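Local structure of thermophilic dibenzothiophene desulfurization enzyme C (Paenibacillus sp. A11-2, 5XDC) at residues W70-S82 with I250-I262. The protein probably catalyses the FMNH2-dependent oxidation of dibenzothiophene by molecular oxygen to its 5-oxide and then its 5,5-dioxide. Sequence-based numbering, arbitrary orientation.
Sequences WPTVYEAIAEIAS and ITQLIFTHLYLGI
Tyr74 drops as a knob from helix 70-83 into a hole formed by Ile250, Leu253, Ile254 and His257 of helix 247-276. Its CB lies over the centre of the His257 imidazole, 3.6 Å from the ring centroid. CG stands anti to the carbonyl carbon (chi1 -75°), which carries the ring across His257 toward Ile250. CG and CD1 carry on past CE1 and ND1 of the imidazole, and the two rings form an offset stack with planes at 24°. Further out, CE1 reaches the backbone, 3.4 Å from Ile254 N, while CZ and CE2 lie beneath Leu253 CD2, which makes a CH-pi contact over one face. OH ends the run by donating a 2.9 Å hydrogen bond to Ile250 O, in the carbonyl plane and on a lone pair; this oxygen also accepts Ile254 N within its own helix. His257 ND1, bonding in the plane of its ring to Leu253 O, nearly straight, fixes the imidazole's rotation. A phenylalanine in place of Tyr74 would lack the hydroxyl and would probably leave Ile250 O with its helical donor but no bond across the contact. At the N-terminal end of helix 70-83, Ile250 CG2 rests on a face of the Trp70 six-membered ring. On the flank, Ile77 CG2 meets Leu258 CD2 at 3.7 Å. Toward the C-terminal ends of the two segments the backbones close in: Gly261 lies against Ala78, with a CA-H...O contact of 3.4 Å from Gly261 CA to Ala78 O, where any CB would clash. The axes of segments 70-82 and 250-262 approach to 7.2 Å and cross at -42°. This buried packing joins the N-terminal helical domain to the C-terminal helix bundle of the acyl-CoA dehydrogenase fold, with Leu258 near Tyr93 of the FMN site.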
loop_
_atom_site.group_PDB
_atom_site.type_symbol
_atom_site.label_atom_id
_atom_site.label_comp_id
_atom_site.label_asym_id
_atom_site.label_seq_id
_atom_site.Cartn_x
_atom_site.Cartn_y
_atom_site.Cartn_z
ATOM N N TRP B 70 -23.109 22.486 -12.444
ATOM C CA TRP B 70 -22.658 21.177 -11.975
ATOM C C TRP B 70 -21.683 21.266 -10.806
ATOM O O TRP B 70 -21.827 20.474 -9.855
ATOM C CB TRP B 70 -22.065 20.401 -13.153
ATOM C CG TRP B 70 -23.092 19.709 -13.979
ATOM C CD1 TRP B 70 -23.505 20.044 -15.238
ATOM C CD2 TRP B 70 -23.842 18.547 -13.606
ATOM N NE1 TRP B 70 -24.457 19.157 -15.671
ATOM C CE2 TRP B 70 -24.692 18.236 -14.684
ATOM C CE3 TRP B 70 -23.881 17.749 -12.461
ATOM C CZ2 TRP B 70 -25.555 17.148 -14.662
ATOM C CZ3 TRP B 70 -24.748 16.666 -12.436
ATOM C CH2 TRP B 70 -25.581 16.385 -13.522
ATOM N N PRO B 71 -20.710 22.187 -10.774
ATOM C CA PRO B 71 -19.897 22.327 -9.550
ATOM C C PRO B 71 -20.715 22.450 -8.268
ATOM O O PRO B 71 -20.394 21.810 -7.259
ATOM C CB PRO B 71 -19.068 23.590 -9.848
ATOM C CG PRO B 71 -18.846 23.515 -11.315
ATOM C CD PRO B 71 -20.154 22.978 -11.885
ATOM N N THR B 72 -21.784 23.250 -8.280
ATOM C CA THR B 72 -22.650 23.368 -7.115
ATOM C C THR B 72 -23.355 22.049 -6.804
ATOM O O THR B 72 -23.449 21.643 -5.638
ATOM C CB THR B 72 -23.673 24.481 -7.352
ATOM O OG1 THR B 72 -22.961 25.718 -7.504
ATOM C CG2 THR B 72 -24.632 24.596 -6.192
ATOM N N VAL B 73 -23.902 21.399 -7.830
ATOM C CA VAL B 73 -24.560 20.107 -7.648
ATOM C C VAL B 73 -23.600 19.106 -7.008
ATOM O O VAL B 73 -23.935 18.447 -6.020
ATOM C CB VAL B 73 -25.083 19.587 -8.997
ATOM C CG1 VAL B 73 -25.611 18.167 -8.854
ATOM C CG2 VAL B 73 -26.173 20.517 -9.555
ATOM N N TYR B 74 -22.406 18.973 -7.576
ATOM C CA TYR B 74 -21.446 18.001 -7.058
ATOM C C TYR B 74 -21.082 18.291 -5.603
ATOM O O TYR B 74 -20.975 17.367 -4.785
ATOM C CB TYR B 74 -20.201 17.978 -7.945
ATOM C CG TYR B 74 -20.381 17.278 -9.273
ATOM C CD1 TYR B 74 -20.742 15.931 -9.328
ATOM C CD2 TYR B 74 -20.172 17.946 -10.479
ATOM C CE1 TYR B 74 -20.903 15.274 -10.540
ATOM C CE2 TYR B 74 -20.305 17.298 -11.693
ATOM C CZ TYR B 74 -20.673 15.960 -11.724
ATOM O OH TYR B 74 -20.819 15.322 -12.923
ATOM N N GLU B 75 -20.858 19.567 -5.260
ATOM C CA GLU B 75 -20.520 19.903 -3.881
ATOM C C GLU B 75 -21.670 19.558 -2.945
ATOM O O GLU B 75 -21.454 19.049 -1.834
ATOM C CB GLU B 75 -20.143 21.386 -3.788
ATOM C CG GLU B 75 -19.713 21.815 -2.394
ATOM C CD GLU B 75 -19.052 23.197 -2.344
ATOM O OE1 GLU B 75 -18.772 23.661 -1.220
ATOM O OE2 GLU B 75 -18.812 23.817 -3.408
ATOM N N ALA B 76 -22.908 19.814 -3.386
ATOM C CA ALA B 76 -24.076 19.496 -2.572
ATOM C C ALA B 76 -24.221 17.989 -2.392
ATOM O O ALA B 76 -24.584 17.522 -1.308
ATOM C CB ALA B 76 -25.342 20.078 -3.204
ATOM N N ILE B 77 -23.955 17.218 -3.448
ATOM C CA ILE B 77 -24.003 15.756 -3.347
ATOM C C ILE B 77 -23.025 15.272 -2.286
ATOM O O ILE B 77 -23.365 14.449 -1.428
ATOM C CB ILE B 77 -23.697 15.114 -4.713
ATOM C CG1 ILE B 77 -24.843 15.341 -5.708
ATOM C CG2 ILE B 77 -23.445 13.612 -4.570
ATOM C CD1 ILE B 77 -24.487 15.063 -7.145
ATOM N N ALA B 78 -21.778 15.737 -2.364
ATOM C CA ALA B 78 -20.768 15.313 -1.394
ATOM C C ALA B 78 -21.160 15.715 0.020
ATOM O O ALA B 78 -20.967 14.948 0.974
ATOM C CB ALA B 78 -19.399 15.889 -1.766
ATOM N N GLU B 79 -21.723 16.911 0.182
ATOM C CA GLU B 79 -22.087 17.367 1.520
ATOM C C GLU B 79 -23.184 16.486 2.101
ATOM O O GLU B 79 -23.100 16.038 3.251
ATOM C CB GLU B 79 -22.527 18.830 1.466
ATOM C CG GLU B 79 -23.030 19.392 2.787
ATOM C CD GLU B 79 -21.978 19.395 3.880
ATOM O OE1 GLU B 79 -22.350 19.274 5.068
ATOM O OE2 GLU B 79 -20.775 19.484 3.558
ATOM N N ILE B 80 -24.223 16.221 1.313
ATOM C CA ILE B 80 -25.304 15.382 1.817
ATOM C C ILE B 80 -24.797 13.971 2.071
ATOM O O ILE B 80 -25.144 13.350 3.080
ATOM C CB ILE B 80 -26.497 15.402 0.844
ATOM C CG1 ILE B 80 -27.117 16.804 0.848
ATOM C CG2 ILE B 80 -27.530 14.378 1.239
ATOM C CD1 ILE B 80 -28.211 17.021 -0.173
ATOM N N ALA B 81 -23.989 13.439 1.153
ATOM C CA ALA B 81 -23.496 12.078 1.313
ATOM C C ALA B 81 -22.666 11.931 2.583
ATOM O O ALA B 81 -22.656 10.856 3.187
ATOM C CB ALA B 81 -22.655 11.668 0.110
ATOM N N SER B 82 -21.943 12.989 2.978
ATOM C CA SER B 82 -21.127 12.935 4.184
ATOM C C SER B 82 -21.972 12.744 5.431
ATOM O O SER B 82 -21.465 12.230 6.432
ATOM C CB SER B 82 -20.280 14.208 4.311
ATOM O OG SER B 82 -21.047 15.322 4.746
ATOM N N ILE B 250 -20.593 12.358 -16.458
ATOM C CA ILE B 250 -21.350 13.097 -15.451
ATOM C C ILE B 250 -21.722 12.181 -14.296
ATOM O O ILE B 250 -21.573 12.534 -13.120
ATOM C CB ILE B 250 -22.611 13.721 -16.076
ATOM C CG1 ILE B 250 -22.208 14.896 -16.969
ATOM C CG2 ILE B 250 -23.587 14.175 -15.000
ATOM C CD1 ILE B 250 -23.351 15.416 -17.831
ATOM N N THR B 251 -22.244 11.009 -14.629
ATOM C CA THR B 251 -22.764 10.099 -13.616
ATOM C C THR B 251 -21.630 9.466 -12.823
ATOM O O THR B 251 -21.736 9.303 -11.605
ATOM C CB THR B 251 -23.633 9.044 -14.295
ATOM O OG1 THR B 251 -24.774 9.679 -14.894
ATOM C CG2 THR B 251 -24.135 7.989 -13.293
ATOM N N GLN B 252 -20.545 9.107 -13.497
ATOM C CA GLN B 252 -19.399 8.538 -12.796
ATOM C C GLN B 252 -18.758 9.563 -11.869
ATOM O O GLN B 252 -18.221 9.193 -10.819
ATOM C CB GLN B 252 -18.412 7.987 -13.826
ATOM C CG GLN B 252 -18.928 6.765 -14.536
ATOM C CD GLN B 252 -18.794 5.508 -13.681
ATOM O OE1 GLN B 252 -17.812 5.350 -12.966
ATOM N NE2 GLN B 252 -19.781 4.623 -13.747
ATOM N N LEU B 253 -18.853 10.855 -12.193
ATOM C CA LEU B 253 -18.373 11.875 -11.263
ATOM C C LEU B 253 -19.348 12.122 -10.115
ATOM O O LEU B 253 -18.919 12.507 -9.018
ATOM C CB LEU B 253 -18.066 13.182 -12.004
ATOM C CG LEU B 253 -17.224 14.187 -11.224
ATOM C CD1 LEU B 253 -15.847 13.662 -10.934
ATOM C CD2 LEU B 253 -17.101 15.494 -12.004
ATOM N N ILE B 254 -20.654 11.880 -10.319
ATOM C CA ILE B 254 -21.586 11.843 -9.193
ATOM C C ILE B 254 -21.143 10.784 -8.188
ATOM O O ILE B 254 -21.053 11.047 -6.986
ATOM C CB ILE B 254 -23.026 11.587 -9.679
ATOM C CG1 ILE B 254 -23.561 12.815 -10.414
ATOM C CG2 ILE B 254 -23.940 11.249 -8.520
ATOM C CD1 ILE B 254 -24.866 12.554 -11.184
ATOM N N PHE B 255 -20.861 9.570 -8.673
ATOM C CA PHE B 255 -20.412 8.506 -7.782
ATOM C C PHE B 255 -19.144 8.920 -7.046
ATOM O O PHE B 255 -18.996 8.672 -5.838
ATOM C CB PHE B 255 -20.161 7.225 -8.573
ATOM C CG PHE B 255 -21.370 6.691 -9.320
ATOM C CD1 PHE B 255 -22.647 7.048 -8.950
ATOM C CD2 PHE B 255 -21.202 5.801 -10.378
ATOM C CE1 PHE B 255 -23.755 6.539 -9.630
ATOM C CE2 PHE B 255 -22.302 5.291 -11.062
ATOM C CZ PHE B 255 -23.581 5.665 -10.681
ATOM N N THR B 256 -18.210 9.544 -7.769
ATOM C CA THR B 256 -16.962 10.001 -7.168
ATOM C C THR B 256 -17.225 10.904 -5.973
ATOM O O THR B 256 -16.582 10.778 -4.926
ATOM C CB THR B 256 -16.127 10.736 -8.218
ATOM O OG1 THR B 256 -15.803 9.849 -9.285
ATOM C CG2 THR B 256 -14.824 11.261 -7.628
ATOM N N HIS B 257 -18.183 11.824 -6.104
ATOM C CA HIS B 257 -18.505 12.718 -5.004
ATOM C C HIS B 257 -19.249 12.020 -3.861
ATOM O O HIS B 257 -19.156 12.466 -2.711
ATOM C CB HIS B 257 -19.296 13.899 -5.558
ATOM C CG HIS B 257 -18.429 14.901 -6.256
ATOM N ND1 HIS B 257 -18.019 14.753 -7.563
ATOM C CD2 HIS B 257 -17.839 16.034 -5.804
ATOM C CE1 HIS B 257 -17.231 15.764 -7.892
ATOM N NE2 HIS B 257 -17.104 16.553 -6.843
ATOM N N LEU B 258 -19.983 10.936 -4.134
ATOM C CA LEU B 258 -20.488 10.116 -3.038
ATOM C C LEU B 258 -19.334 9.574 -2.213
ATOM O O LEU B 258 -19.360 9.628 -0.977
ATOM C CB LEU B 258 -21.323 8.949 -3.573
ATOM C CG LEU B 258 -22.612 9.282 -4.330
ATOM C CD1 LEU B 258 -23.290 8.005 -4.757
ATOM C CD2 LEU B 258 -23.537 10.130 -3.454
ATOM N N TYR B 259 -18.295 9.078 -2.893
ATOM C CA TYR B 259 -17.166 8.467 -2.195
ATOM C C TYR B 259 -16.360 9.512 -1.440
ATOM O O TYR B 259 -15.964 9.281 -0.290
ATOM C CB TYR B 259 -16.289 7.688 -3.178
ATOM C CG TYR B 259 -17.062 6.716 -4.042
ATOM C CD1 TYR B 259 -18.282 6.186 -3.634
ATOM C CD2 TYR B 259 -16.573 6.339 -5.267
ATOM C CE1 TYR B 259 -18.991 5.339 -4.448
ATOM C CE2 TYR B 259 -17.282 5.487 -6.088
ATOM C CZ TYR B 259 -18.501 5.004 -5.675
ATOM O OH TYR B 259 -19.184 4.163 -6.516
ATOM N N LEU B 260 -16.127 10.679 -2.046
ATOM C CA LEU B 260 -15.437 11.747 -1.317
ATOM C C LEU B 260 -16.261 12.238 -0.132
ATOM O O LEU B 260 -15.714 12.548 0.930
ATOM C CB LEU B 260 -15.122 12.906 -2.259
ATOM C CG LEU B 260 -14.179 12.568 -3.405
ATOM C CD1 LEU B 260 -14.088 13.758 -4.363
ATOM C CD2 LEU B 260 -12.794 12.227 -2.878
ATOM N N GLY B 261 -17.584 12.315 -0.282
ATOM C CA GLY B 261 -18.411 12.726 0.838
ATOM C C GLY B 261 -18.390 11.731 1.985
ATOM O O GLY B 261 -18.267 12.114 3.155
ATOM N N ILE B 262 -18.504 10.444 1.670
ATOM C CA ILE B 262 -18.426 9.420 2.713
ATOM C C ILE B 262 -17.080 9.502 3.419
ATOM O O ILE B 262 -17.005 9.440 4.650
ATOM C CB ILE B 262 -18.666 8.020 2.118
ATOM C CG1 ILE B 262 -20.106 7.881 1.629
ATOM C CG2 ILE B 262 -18.340 6.941 3.149
ATOM C CD1 ILE B 262 -20.332 6.668 0.770
#